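Side-chain contacts in Bak protein (Grouper iridovirus, PDB 5VMN), which inhibits host-cell apoptosis as a viral Bcl-2 family member, exclusively sequestering the pro-apoptotic protein Bim: residues A[9-12]-A[13-16]; A[77-80]-A[81-84]; A[91-94]-A[95-98]; A[97-100]-A[101-105]. One frame throughout, in Å; residues are numbered along the deposited sequence.

How the interactions relate
All four contacts are local, each within a turn or two of helix, so none closes a long loop and none nests in another. From the N terminus, interaction 1 starts helix 11-16, interaction 2 lies in the last turns of helix 68-84, and interactions 3 and 4 follow one another along helix 88-103, overlapping at Q97 and L98. Packing between them joins the three helices. F11 and L15 of interaction 1 meet L98, and F11 also meets F102 of interaction 4. L15 O probably accepts a hydrogen bond from Q79 NE2 of interaction 2, while F82 packs on R91 and T95 of interaction 3.

Interaction 1: residues A[9-12]-A[13-16]; sequences INFS and ALLR. With NO3 (nitrate ion), chain F; NO3 (nitrate ion), chain G.
N10 sits just ahead of helix 11-16 and caps it: its OD1 accepts from A13 N at 3.1 Å, with a nearly straight N-H approach of 169°. The donor comes in well above the carbonyl plane of the amide, 72° out of it, so no lone pair is used. With CG swung to the far side from the backbone N (chi1 -173°), the amide turns back over the first turn, and N10 CG comes to rest 3.5 Å from A13 CB. The two N-H groups before A13 go to a nitrate ion, probably from the crystallisation liquor: S12 N reaches nitrate O2 at 2.7 Å, and F11 N reaches nitrate O3 at 3.1 Å. A second nitrate takes I9 N through its O2. From L14 on, helical backbone bonds take over, beginning with L14 N to N10 O at 2.9 Å. On the apolar side, L14 CD2 approaches the edge of the F11 ring, 4.2 Å from F11 CD1, while I9 CB lies against one ring face. R16 stretches past the S12 carbonyl to a salt bridge with E88; the very short approach of its NH2 to S12 OG is doubtful. This is an asparagine N-cap on a short amphipathic helix, which buries F11, L14 and L15 against the Bcl-2 helical bundle.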
# COMPACT_ATOMS: atom_id res chain seq x y z
N ILE A 9 7.95 5.54 1.04
CA ILE A 9 7.80 4.67 -0.12
C ILE A 9 7.26 5.52 -1.26
O ILE A 9 6.32 6.29 -1.09
CB ILE A 9 6.87 3.47 0.15
CG1 ILE A 9 7.42 2.60 1.26
CG2 ILE A 9 6.69 2.63 -1.11
CD1 ILE A 9 8.77 1.98 0.96
N ASN A 10 7.84 5.32 -2.43
CA ASN A 10 7.35 5.97 -3.65
C ASN A 10 6.20 5.13 -4.18
O ASN A 10 6.42 4.18 -4.93
CB ASN A 10 8.46 6.05 -4.67
CG ASN A 10 8.08 6.85 -5.90
OD1 ASN A 10 6.91 7.09 -6.16
ND2 ASN A 10 9.09 7.27 -6.66
N PHE A 11 4.96 5.49 -3.80
CA PHE A 11 3.81 4.63 -4.14
C PHE A 11 3.50 4.66 -5.63
O PHE A 11 3.06 3.66 -6.18
CB PHE A 11 2.57 5.03 -3.32
CG PHE A 11 2.73 4.80 -1.82
CD1 PHE A 11 2.76 3.52 -1.30
CD2 PHE A 11 2.89 5.86 -0.95
CE1 PHE A 11 2.94 3.31 0.06
CE2 PHE A 11 3.06 5.65 0.40
CZ PHE A 11 3.08 4.37 0.91
N SER A 12 3.76 5.77 -6.30
CA SER A 12 3.60 5.79 -7.75
C SER A 12 4.55 4.81 -8.43
O SER A 12 4.15 4.05 -9.32
CB SER A 12 3.81 7.21 -8.28
OG SER A 12 3.62 7.24 -9.67
N ALA A 13 5.83 4.80 -8.02
CA ALA A 13 6.76 3.83 -8.59
C ALA A 13 6.35 2.41 -8.24
O ALA A 13 6.43 1.51 -9.07
CB ALA A 13 8.19 4.09 -8.10
N LEU A 14 5.89 2.20 -7.01
CA LEU A 14 5.47 0.88 -6.58
C LEU A 14 4.38 0.35 -7.49
O LEU A 14 4.43 -0.80 -7.94
CB LEU A 14 4.97 0.93 -5.15
CG LEU A 14 4.45 -0.39 -4.53
CD1 LEU A 14 5.55 -1.32 -4.21
CD2 LEU A 14 3.68 -0.10 -3.26
N LEU A 15 3.34 1.14 -7.71
CA LEU A 15 2.19 0.63 -8.46
C LEU A 15 2.44 0.57 -9.96
O LEU A 15 1.75 -0.17 -10.67
CB LEU A 15 0.97 1.49 -8.15
CG LEU A 15 0.61 1.48 -6.66
CD1 LEU A 15 -0.61 2.31 -6.38
CD2 LEU A 15 0.39 0.07 -6.11
N ARG A 16 3.41 1.32 -10.47
CA ARG A 16 3.75 1.24 -11.88
C ARG A 16 4.71 0.08 -12.14
O ARG A 16 4.77 -0.40 -13.27
CB ARG A 16 4.34 2.56 -12.36
CG ARG A 16 3.27 3.65 -12.50
CD ARG A 16 3.81 5.05 -12.87
NE ARG A 16 2.70 5.93 -13.28
CZ ARG A 16 1.87 6.55 -12.44
NH1 ARG A 16 0.88 7.31 -12.93
NH2 ARG A 16 1.99 6.40 -11.13
N NO3 F . 4.47 8.70 -4.20
O1 NO3 F . 5.35 9.53 -4.56
O2 NO3 F . 3.70 8.19 -5.05
O3 NO3 F . 4.37 8.38 -2.98
N NO3 G . 4.98 5.94 3.83
O1 NO3 G . 4.43 7.03 3.50
O2 NO3 G . 5.83 5.42 3.06
O3 NO3 G . 4.69 5.36 4.93

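Interaction 2: residues A[77-80]-A[81-84]; sequences ISQL and YFTK. With NO3 (nitrate ion), chain I; EDO (1,2-ethanediol), chain L.
Y81 N bonds to I77 O at 3.0 Å, nearly straight with an N-H angle of 170°, and the same four-residue spacing carries on through F82 to S78, T83 to Q79 and K84 to L80. I77 and Y81 then run side by side, pointing the same way, with I77 CG2 3.8 Å from Y81 CE2. The tyrosine ring also passes close to its own backbone acceptor, Y81 CD2 lying 3.5 Å from I77 O. Two residues on, Q79 O takes T83 N at 2.8 Å, and T83 OG1 lies 3.1 Å from the same Q79 O, though where the hydroxyl proton goes is not settled. The Q79 chain bends at its second torsion (chi2 70°), which folds the amide back beside T83; the amide plane stands at 90° to the F82 ring. Q79 NE2 is satisfied by L15 O of helix 11-16, a bond that ties the two helices together. K84 reaches out fully extended, and its NZ makes weak bonds to a nitrate and an ethanediol, both probably from the crystallisation liquor. Around this end of helix 68-84, Y81 packs on I53 and I56 of helix 53-60, meets F44 edge-to-face and bonds through OH to P48 O, while F82 rests on R91 and T95 of helix 88-103 and Q79 touches H28 and M31 of helix 22-37.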
# COMPACT_ATOMS: atom_id res chain seq x y z
N ILE A 77 -4.39 -4.75 -2.95
CA ILE A 77 -5.69 -4.26 -3.44
C ILE A 77 -5.49 -2.99 -4.25
O ILE A 77 -6.06 -2.82 -5.34
CB ILE A 77 -6.65 -4.04 -2.26
CG1 ILE A 77 -7.04 -5.37 -1.63
CG2 ILE A 77 -7.95 -3.34 -2.73
CD1 ILE A 77 -7.63 -5.21 -0.29
N SER A 78 -4.70 -2.06 -3.72
CA SER A 78 -4.44 -0.84 -4.46
C SER A 78 -3.83 -1.14 -5.83
O SER A 78 -4.15 -0.47 -6.82
CB SER A 78 -3.51 0.08 -3.66
OG SER A 78 -4.09 0.38 -2.40
N GLN A 79 -2.90 -2.10 -5.89
CA GLN A 79 -2.28 -2.48 -7.16
C GLN A 79 -3.30 -3.02 -8.16
O GLN A 79 -3.26 -2.68 -9.35
CB GLN A 79 -1.19 -3.52 -6.91
CG GLN A 79 -0.49 -3.99 -8.17
CD GLN A 79 0.37 -2.94 -8.79
OE1 GLN A 79 1.52 -2.76 -8.39
NE2 GLN A 79 -0.16 -2.24 -9.78
N LEU A 80 -4.24 -3.84 -7.68
CA LEU A 80 -5.26 -4.37 -8.58
C LEU A 80 -6.14 -3.25 -9.13
O LEU A 80 -6.44 -3.22 -10.34
CB LEU A 80 -6.08 -5.43 -7.84
CG LEU A 80 -5.29 -6.71 -7.54
CD1 LEU A 80 -6.05 -7.58 -6.57
CD2 LEU A 80 -5.06 -7.51 -8.83
N TYR A 81 -6.52 -2.29 -8.28
CA TYR A 81 -7.24 -1.13 -8.79
C TYR A 81 -6.41 -0.35 -9.80
O TYR A 81 -6.93 0.09 -10.83
CB TYR A 81 -7.63 -0.19 -7.65
CG TYR A 81 -8.92 -0.52 -6.95
CD1 TYR A 81 -10.13 -0.45 -7.61
CD2 TYR A 81 -8.94 -0.80 -5.59
CE1 TYR A 81 -11.32 -0.71 -6.94
CE2 TYR A 81 -10.13 -1.07 -4.92
CZ TYR A 81 -11.30 -1.00 -5.60
OH TYR A 81 -12.48 -1.23 -4.94
N PHE A 82 -5.13 -0.13 -9.49
CA PHE A 82 -4.27 0.67 -10.35
C PHE A 82 -4.09 0.01 -11.71
O PHE A 82 -4.23 0.65 -12.76
CB PHE A 82 -2.93 0.87 -9.64
CG PHE A 82 -2.02 1.88 -10.27
CD1 PHE A 82 -1.18 1.51 -11.30
CD2 PHE A 82 -1.94 3.17 -9.76
CE1 PHE A 82 -0.29 2.42 -11.85
CE2 PHE A 82 -1.04 4.08 -10.30
CZ PHE A 82 -0.22 3.70 -11.35
N THR A 83 -3.85 -1.30 -11.71
CA THR A 83 -3.70 -2.03 -12.97
C THR A 83 -4.96 -1.93 -13.81
O THR A 83 -4.89 -1.79 -15.04
CB THR A 83 -3.36 -3.49 -12.68
OG1 THR A 83 -2.09 -3.55 -12.04
CG2 THR A 83 -3.25 -4.29 -13.97
N LYS A 84 -6.13 -2.00 -13.17
CA LYS A 84 -7.39 -1.98 -13.88
C LYS A 84 -7.79 -0.58 -14.33
O LYS A 84 -8.72 -0.45 -15.14
CB LYS A 84 -8.47 -2.60 -12.99
CG LYS A 84 -9.78 -2.90 -13.66
CD LYS A 84 -10.77 -3.51 -12.67
CE LYS A 84 -12.02 -4.05 -13.37
NZ LYS A 84 -13.01 -4.60 -12.39
N NO3 I . -13.53 -7.98 -11.44
O1 NO3 I . -14.22 -7.12 -10.82
O2 NO3 I . -14.11 -8.94 -12.04
O3 NO3 I . -12.25 -7.88 -11.44
C1 EDO L . -16.20 -5.57 -9.03
O1 EDO L . -16.35 -6.92 -9.55
C2 EDO L . -14.83 -5.27 -8.42
O2 EDO L . -13.76 -5.52 -9.34

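Interaction 3: residues A[91-94]-A[95-98]; sequences RTQI and TEQL. With NO3 (nitrate ion), chain H.
T92 and E96 cross at a slant on the outer side of the helix, the methyl T92 CG2 meeting the carboxylate carbon E96 CD at 3.6 Å. The T92 hydroxyl points elsewhere, to E88 O one turn back. T95, a little further round the helix and buried, turns its hydroxyl back onto the backbone: with OG1 between the backbone N and the carbonyl carbon (chi1 65°), T95 OG1 gives its proton to T92 O at 2.6 Å. The same rotation brings the methyl T95 CG2 to 3.2 Å from R91 O. This is a common way for a threonine within a helix to satisfy its hydroxyl, on the backbone carbonyl three residues back. T92 O is thereby gripped twice, since E96 N also reaches it at 2.8 Å, all within helix 88-103. Q97 is laid across the next carbonyl, Q97 CG only 3.0 Å from Q93 O, and its amide goes on to bond through OE1 with I53 N. At the start of the segment R91 bends away from the contact, and a nitrate, probably from the crystallisation liquor, sits at the edge of its guanidinium, the nitrate N in the guanidinium plane: R91 NH1 binds nitrate O3 at 2.9 Å, while NH2 binds nitrate O1 and forms a salt bridge with E88.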
# COMPACT_ATOMS: atom_id res chain seq x y z
N ARG A 91 -5.45 6.81 -11.75
CA ARG A 91 -4.20 6.31 -11.17
C ARG A 91 -3.64 7.30 -10.16
O ARG A 91 -3.20 6.92 -9.07
CB ARG A 91 -3.19 6.04 -12.28
CG ARG A 91 -3.49 4.77 -13.07
CD ARG A 91 -2.43 4.51 -14.13
NE ARG A 91 -2.59 5.34 -15.31
CZ ARG A 91 -3.30 5.01 -16.39
NH1 ARG A 91 -3.97 3.86 -16.45
NH2 ARG A 91 -3.36 5.84 -17.41
N THR A 92 -3.69 8.58 -10.49
CA THR A 92 -3.20 9.59 -9.56
C THR A 92 -4.00 9.58 -8.27
O THR A 92 -3.45 9.66 -7.18
CB THR A 92 -3.27 10.97 -10.21
OG1 THR A 92 -2.39 10.98 -11.33
CG2 THR A 92 -2.87 12.05 -9.22
N GLN A 93 -5.33 9.50 -8.39
CA GLN A 93 -6.17 9.49 -7.20
C GLN A 93 -5.88 8.27 -6.33
O GLN A 93 -5.88 8.37 -5.10
CB GLN A 93 -7.64 9.56 -7.60
CG GLN A 93 -8.01 10.90 -8.22
CD GLN A 93 -9.27 10.86 -9.08
OE1 GLN A 93 -10.09 9.94 -8.98
NE2 GLN A 93 -9.42 11.85 -9.95
N ILE A 94 -5.64 7.10 -6.94
CA ILE A 94 -5.31 5.91 -6.16
C ILE A 94 -4.04 6.16 -5.35
O ILE A 94 -3.97 5.87 -4.15
CB ILE A 94 -5.16 4.68 -7.07
CG1 ILE A 94 -6.52 4.23 -7.58
CG2 ILE A 94 -4.52 3.53 -6.34
CD1 ILE A 94 -6.44 3.37 -8.81
N THR A 95 -3.01 6.70 -6.01
CA THR A 95 -1.75 6.95 -5.31
C THR A 95 -1.94 8.00 -4.22
O THR A 95 -1.40 7.85 -3.11
CB THR A 95 -0.68 7.41 -6.30
OG1 THR A 95 -1.05 8.67 -6.86
CG2 THR A 95 -0.53 6.42 -7.40
N GLU A 96 -2.71 9.05 -4.50
CA GLU A 96 -2.96 10.07 -3.48
C GLU A 96 -3.76 9.50 -2.32
O GLU A 96 -3.52 9.86 -1.17
CB GLU A 96 -3.69 11.27 -4.09
CG GLU A 96 -2.94 11.96 -5.19
CD GLU A 96 -3.74 13.07 -5.86
OE1 GLU A 96 -3.11 14.08 -6.22
OE2 GLU A 96 -4.98 12.94 -6.02
N GLN A 97 -4.73 8.62 -2.62
CA GLN A 97 -5.50 7.98 -1.56
C GLN A 97 -4.59 7.15 -0.66
O GLN A 97 -4.70 7.18 0.57
CB GLN A 97 -6.61 7.10 -2.18
CG GLN A 97 -7.77 7.87 -2.87
CD GLN A 97 -8.75 6.97 -3.70
OE1 GLN A 97 -8.70 5.75 -3.65
NE2 GLN A 97 -9.60 7.60 -4.49
N LEU A 98 -3.66 6.41 -1.27
CA LEU A 98 -2.69 5.62 -0.51
C LEU A 98 -1.83 6.50 0.37
O LEU A 98 -1.65 6.23 1.57
CB LEU A 98 -1.79 4.84 -1.45
CG LEU A 98 -2.01 3.37 -1.64
CD1 LEU A 98 -0.88 2.83 -2.47
CD2 LEU A 98 -2.09 2.65 -0.34
N NO3 H . -5.21 4.66 -20.00
O1 NO3 H . -5.07 5.89 -19.71
O2 NO3 H . -5.58 4.31 -21.16
O3 NO3 H . -4.98 3.77 -19.13

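Interaction 4: residues A[97-100]-A[101-105]; sequences QLER and FFRQD
R100 O is approached by two backbone donors, both weakly: R103 N at 3.4 Å and Q104 N at 3.5 Å. R103 N makes its stronger bond to E99 O; R100 O is its lesser acceptor. Q104 adds a second grip one residue on, for its N and its side-chain NE2 both bond to F101 O, and Q104 NE2 comes in at 3.3 Å in the carbonyl plane, on a lone pair. The same NE2 also bonds to N58 OD1. R103 bends at its third torsion (chi3 -48°) and folds its guanidinium back along the helix, one face over E99 O and R100 CA. R103 NH1 rests 3.4 Å from E99 CB, whereas E99 OE1 stays 4.3 Å from R103 NH1, too far for a salt bridge. R100 crosses R103 obliquely, the two guanidinium planes 76° apart. On the buried side L98 and F102 lie alongside each other, pointing the same way, with L98 CD2 3.6 Å from F102 CE2. F101 CD2 sits over the centre of one face of the F102 ring, which also meets F11 nearly parallel and W117 edge-to-face, while F101 packs on L54 and N58 of helix 53-60. The chemistry divides by side: on the solvent side, two arginines set against backbone with no close ion pair between E99 and R103, so any attraction there is probably long-range and mild; on the inner side, apolar and aromatic contacts that join helix 88-103 to its neighbours in the Bcl-2 bundle.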
# COMPACT_ATOMS: atom_id res chain seq x y z
N GLN A 97 -4.73 8.62 -2.62
CA GLN A 97 -5.50 7.98 -1.56
C GLN A 97 -4.59 7.15 -0.66
O GLN A 97 -4.70 7.18 0.57
CB GLN A 97 -6.61 7.10 -2.18
CG GLN A 97 -7.77 7.87 -2.87
CD GLN A 97 -8.75 6.97 -3.70
OE1 GLN A 97 -8.70 5.75 -3.65
NE2 GLN A 97 -9.60 7.60 -4.49
N LEU A 98 -3.66 6.41 -1.27
CA LEU A 98 -2.69 5.62 -0.51
C LEU A 98 -1.83 6.50 0.37
O LEU A 98 -1.65 6.23 1.57
CB LEU A 98 -1.79 4.84 -1.45
CG LEU A 98 -2.01 3.37 -1.64
CD1 LEU A 98 -0.88 2.83 -2.47
CD2 LEU A 98 -2.09 2.65 -0.34
N GLU A 99 -1.27 7.56 -0.20
CA GLU A 99 -0.43 8.45 0.58
C GLU A 99 -1.20 9.02 1.76
O GLU A 99 -0.67 9.09 2.88
CB GLU A 99 0.11 9.57 -0.30
CG GLU A 99 1.06 9.07 -1.37
CD GLU A 99 1.31 10.06 -2.50
OE1 GLU A 99 0.42 10.90 -2.76
OE2 GLU A 99 2.38 10.00 -3.12
N ARG A 100 -2.46 9.41 1.54
CA ARG A 100 -3.27 9.98 2.61
C ARG A 100 -3.44 8.97 3.74
O ARG A 100 -3.37 9.34 4.93
CB ARG A 100 -4.63 10.42 2.05
CG ARG A 100 -5.27 11.65 2.67
CD ARG A 100 -6.24 12.35 1.69
NE ARG A 100 -7.12 11.37 1.04
CZ ARG A 100 -7.35 11.28 -0.28
NH1 ARG A 100 -6.80 12.12 -1.15
NH2 ARG A 100 -8.16 10.33 -0.73
N PHE A 101 -3.64 7.69 3.41
CA PHE A 101 -3.79 6.69 4.45
C PHE A 101 -2.54 6.61 5.30
O PHE A 101 -2.61 6.58 6.54
CB PHE A 101 -4.09 5.31 3.85
CG PHE A 101 -4.07 4.20 4.87
CD1 PHE A 101 -5.11 4.07 5.77
CD2 PHE A 101 -2.99 3.35 4.97
CE1 PHE A 101 -5.10 3.09 6.72
CE2 PHE A 101 -2.97 2.34 5.92
CZ PHE A 101 -4.03 2.22 6.81
N PHE A 102 -1.37 6.54 4.66
CA PHE A 102 -0.14 6.29 5.41
C PHE A 102 0.33 7.53 6.15
O PHE A 102 1.12 7.42 7.09
CB PHE A 102 0.96 5.77 4.48
CG PHE A 102 0.77 4.32 4.10
CD1 PHE A 102 0.98 3.32 5.03
CD2 PHE A 102 0.35 3.97 2.84
CE1 PHE A 102 0.78 2.00 4.71
CE2 PHE A 102 0.17 2.65 2.51
CZ PHE A 102 0.35 1.65 3.45
N ARG A 103 -0.15 8.71 5.78
CA ARG A 103 0.22 9.92 6.51
C ARG A 103 -0.62 10.15 7.76
O ARG A 103 -0.29 11.04 8.55
CB ARG A 103 0.10 11.14 5.59
CG ARG A 103 1.15 11.16 4.48
CD ARG A 103 1.24 12.52 3.81
NE ARG A 103 -0.09 13.04 3.44
CZ ARG A 103 -0.59 13.07 2.20
NH1 ARG A 103 0.11 12.62 1.16
NH2 ARG A 103 -1.80 13.56 2.00
N GLN A 104 -1.68 9.39 7.97
CA GLN A 104 -2.41 9.49 9.22
C GLN A 104 -1.50 9.17 10.39
O GLN A 104 -0.68 8.25 10.33
CB GLN A 104 -3.59 8.52 9.22
CG GLN A 104 -4.65 8.84 8.18
CD GLN A 104 -5.83 7.86 8.23
OE1 GLN A 104 -6.96 8.24 8.50
NE2 GLN A 104 -5.55 6.60 7.96
N ASP A 105 -1.65 9.95 11.47
CA ASP A 105 -0.69 9.89 12.57
C ASP A 105 -0.57 8.47 13.13
O ASP A 105 0.53 7.99 13.40
CB ASP A 105 -1.10 10.88 13.66
CG ASP A 105 -0.73 12.33 13.31
OD1 ASP A 105 -0.00 12.55 12.32
OD2 ASP A 105 -1.17 13.25 14.04